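PDB 6YHT: conk-C1 from Conus cocceus, which is a Kunitz-type cone snail toxin that blocks potassium channels, apparently through a molecular lid mechanism. Local coordinates for residues I22-N25 with Q30-R33. Numbering follows the deposited sequence.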
ATOM      1  N   ILE A  22       0.738  -4.296  -1.658  1.00 57.01           N
ATOM      2  CA  ILE A  22      -0.464  -3.723  -2.260  1.00 54.42           C
ATOM      3  C   ILE A  22      -0.762  -2.396  -1.576  1.00 55.03           C
ATOM      4  O   ILE A  22      -0.689  -2.299  -0.347  1.00 54.32           O
ATOM      5  CB  ILE A  22      -1.680  -4.668  -2.117  1.00 54.52           C
ATOM      6  CG1 ILE A  22      -1.343  -6.073  -2.613  1.00 60.61           C
ATOM      7  CG2 ILE A  22      -2.914  -4.130  -2.849  1.00 51.74           C
ATOM      8  CD1 ILE A  22      -0.947  -6.137  -4.059  1.00 58.01           C
ATOM      9  N   TYR A  23      -1.135  -1.388  -2.370  1.00 47.71           N
ATOM     10  CA  TYR A  23      -1.597  -0.103  -1.863  1.00 51.10           C
ATOM     11  C   TYR A  23      -2.910   0.255  -2.530  1.00 52.61           C
ATOM     12  O   TYR A  23      -3.213  -0.204  -3.638  1.00 52.79           O
ATOM     13  CB  TYR A  23      -0.584   1.030  -2.107  1.00 49.34           C
ATOM     14  CG  TYR A  23      -0.613   1.614  -3.507  1.00 51.44           C
ATOM     15  CD1 TYR A  23      -0.087   0.907  -4.576  1.00 48.19           C
ATOM     16  CD2 TYR A  23      -1.141   2.883  -3.758  1.00 51.71           C
ATOM     17  CE1 TYR A  23      -0.092   1.429  -5.873  1.00 48.17           C
ATOM     18  CE2 TYR A  23      -1.149   3.423  -5.066  1.00 49.57           C
ATOM     19  CZ  TYR A  23      -0.619   2.681  -6.108  1.00 48.96           C
ATOM     20  OH  TYR A  23      -0.619   3.179  -7.406  1.00 50.00           O
ATOM     21  N   TYR A  24      -3.690   1.086  -1.836  1.00 51.38           N
ATOM     22  CA  TYR A  24      -4.934   1.632  -2.373  1.00 52.01           C
ATOM     23  C   TYR A  24      -4.617   2.917  -3.124  1.00 55.53           C
ATOM     24  O   TYR A  24      -4.215   3.918  -2.517  1.00 51.20           O
ATOM     25  CB  TYR A  24      -5.960   1.904  -1.273  1.00 49.49           C
ATOM     26  CG  TYR A  24      -7.245   2.515  -1.812  1.00 52.94           C
ATOM     27  CD1 TYR A  24      -8.107   1.770  -2.614  1.00 54.80           C
ATOM     28  CD2 TYR A  24      -7.581   3.825  -1.533  1.00 55.19           C
ATOM     29  CE1 TYR A  24      -9.274   2.321  -3.114  1.00 60.51           C
ATOM     30  CE2 TYR A  24      -8.755   4.387  -2.030  1.00 56.63           C
ATOM     31  CZ  TYR A  24      -9.590   3.630  -2.819  1.00 59.05           C
ATOM     32  OH  TYR A  24     -10.742   4.188  -3.318  1.00 62.05           O
ATOM     33  N   ASN A  25      -4.791   2.890  -4.437  1.00 53.69           N
ATOM     34  CA  ASN A  25      -4.698   4.091  -5.268  1.00 53.91           C
ATOM     35  C   ASN A  25      -6.032   4.823  -5.189  1.00 55.03           C
ATOM     36  O   ASN A  25      -7.007   4.426  -5.828  1.00 54.59           O
ATOM     37  CB  ASN A  25      -4.344   3.711  -6.699  1.00 46.90           C
ATOM     38  CG  ASN A  25      -4.098   4.911  -7.590  1.00 54.17           C
ATOM     39  OD1 ASN A  25      -4.927   5.804  -7.684  1.00 51.99           O
ATOM     40  ND2 ASN A  25      -2.946   4.932  -8.254  1.00 52.37           N
ATOM     41  N   GLN A  30      -8.565   1.652  -6.952  1.00 61.51           N
ATOM     42  CA  GLN A  30      -8.190   0.251  -7.033  1.00 60.52           C
ATOM     43  C   GLN A  30      -6.956  -0.037  -6.195  1.00 64.99           C
ATOM     44  O   GLN A  30      -6.095   0.822  -5.984  1.00 56.23           O
ATOM     45  CB  GLN A  30      -7.982  -0.212  -8.492  1.00 63.40           C
ATOM     46  CG  GLN A  30      -7.065   0.610  -9.354  1.00 73.95           C
ATOM     47  CD  GLN A  30      -7.421   0.480 -10.835  1.00 69.86           C
ATOM     48  OE1 GLN A  30      -8.519   0.050 -11.176  1.00 80.87           O
ATOM     49  NE2 GLN A  30      -6.498   0.850 -11.712  1.00 68.36           N
ATOM     50  N   CYS A  31      -6.878  -1.275  -5.728  1.00 56.75           N
ATOM     51  CA  CYS A  31      -5.728  -1.745  -4.977  1.00 55.86           C
ATOM     52  C   CYS A  31      -4.698  -2.264  -5.967  1.00 59.13           C
ATOM     53  O   CYS A  31      -5.002  -3.135  -6.779  1.00 57.57           O
ATOM     54  CB  CYS A  31      -6.149  -2.828  -3.986  1.00 60.32           C
ATOM     55  SG  CYS A  31      -7.120  -2.196  -2.622  1.00 60.39           S
ATOM     56  N   LEU A  32      -3.487  -1.717  -5.929  1.00 56.38           N
ATOM     57  CA  LEU A  32      -2.508  -2.059  -6.941  1.00 55.83           C
ATOM     58  C   LEU A  32      -1.202  -2.475  -6.293  1.00 54.17           C
ATOM     59  O   LEU A  32      -0.938  -2.218  -5.112  1.00 56.78           O
ATOM     60  CB  LEU A  32      -2.270  -0.911  -7.928  1.00 54.00           C
ATOM     61  CG  LEU A  32      -3.485  -0.409  -8.719  1.00 56.32           C
ATOM     62  CD1 LEU A  32      -3.172   0.906  -9.409  1.00 52.46           C
ATOM     63  CD2 LEU A  32      -3.986  -1.436  -9.743  1.00 58.36           C
ATOM     64  N   ARG A  33      -0.399  -3.147  -7.099  1.00 53.62           N
ATOM     65  CA  ARG A  33       0.907  -3.611  -6.669  1.00 56.55           C
ATOM     66  C   ARG A  33       1.894  -2.452  -6.586  1.00 54.04           C
ATOM     67  O   ARG A  33       1.888  -1.547  -7.428  1.00 53.26           O
ATOM     68  CB  ARG A  33       1.403  -4.665  -7.661  1.00 56.00           C
ATOM     69  CG  ARG A  33       2.888  -4.924  -7.622  1.00 64.00           C
ATOM     70  CD  ARG A  33       3.284  -5.932  -8.678  1.00 63.61           C
ATOM     71  NE  ARG A  33       4.696  -6.265  -8.596  1.00 71.59           N
ATOM     72  CZ  ARG A  33       5.287  -7.179  -9.354  1.00 73.62           C
ATOM     73  NH1 ARG A  33       4.577  -7.857 -10.248  1.00 69.50           N
ATOM     74  NH2 ARG A  33       6.586  -7.411  -9.211  1.00 67.70           N
TER
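The ring of Tyr23 meets the carbonyl oxygen of Arg33 at its edge, in the ring plane, while its CE1 packs 3.8 Å from CB of Leu32. The Tyr24 ring, too, is met at its edge: Cys31 SG lies 5.4 Å from the ring centroid, a sulfur-aromatic contact. With CG of Tyr23 set between the backbone N and the carbonyl carbon (chi1 81°), that ring is brought toward Leu32, its CD1 3.3 Å from Leu32 O, and Tyr23 OH accepts a hydrogen bond from Asn25 ND2 at 3.0 Å. Leu32 CD1 packs against both Tyr23 OH and Asn25 CB. Asn25 OD1 accepts a hydrogen bond from the backbone N of Arg28, tying the strand end to the connecting turn. Strands 19-25 and 30-36 form the twisted antiparallel hairpin of the Kunitz/BPTI fold, and Cys31 fastens it to helix 49-56 by a disulfide to Cys52. On the same helix-facing side, Ile22 CG2, anti to the backbone N, lies 3.7 Å from Cys31 CB. Tyr23 and Leu32 exchange two nearly straight backbone hydrogen bonds, Tyr23 N to Leu32 O at 2.9 Å and Leu32 N to Tyr23 O at 2.8 Å. Toward the turn the pairing slackens: Asn25 N still reaches Gln30 O at 2.9 Å, whereas the return bond from Gln30 N to Asn25 O is weak at 3.4 Å.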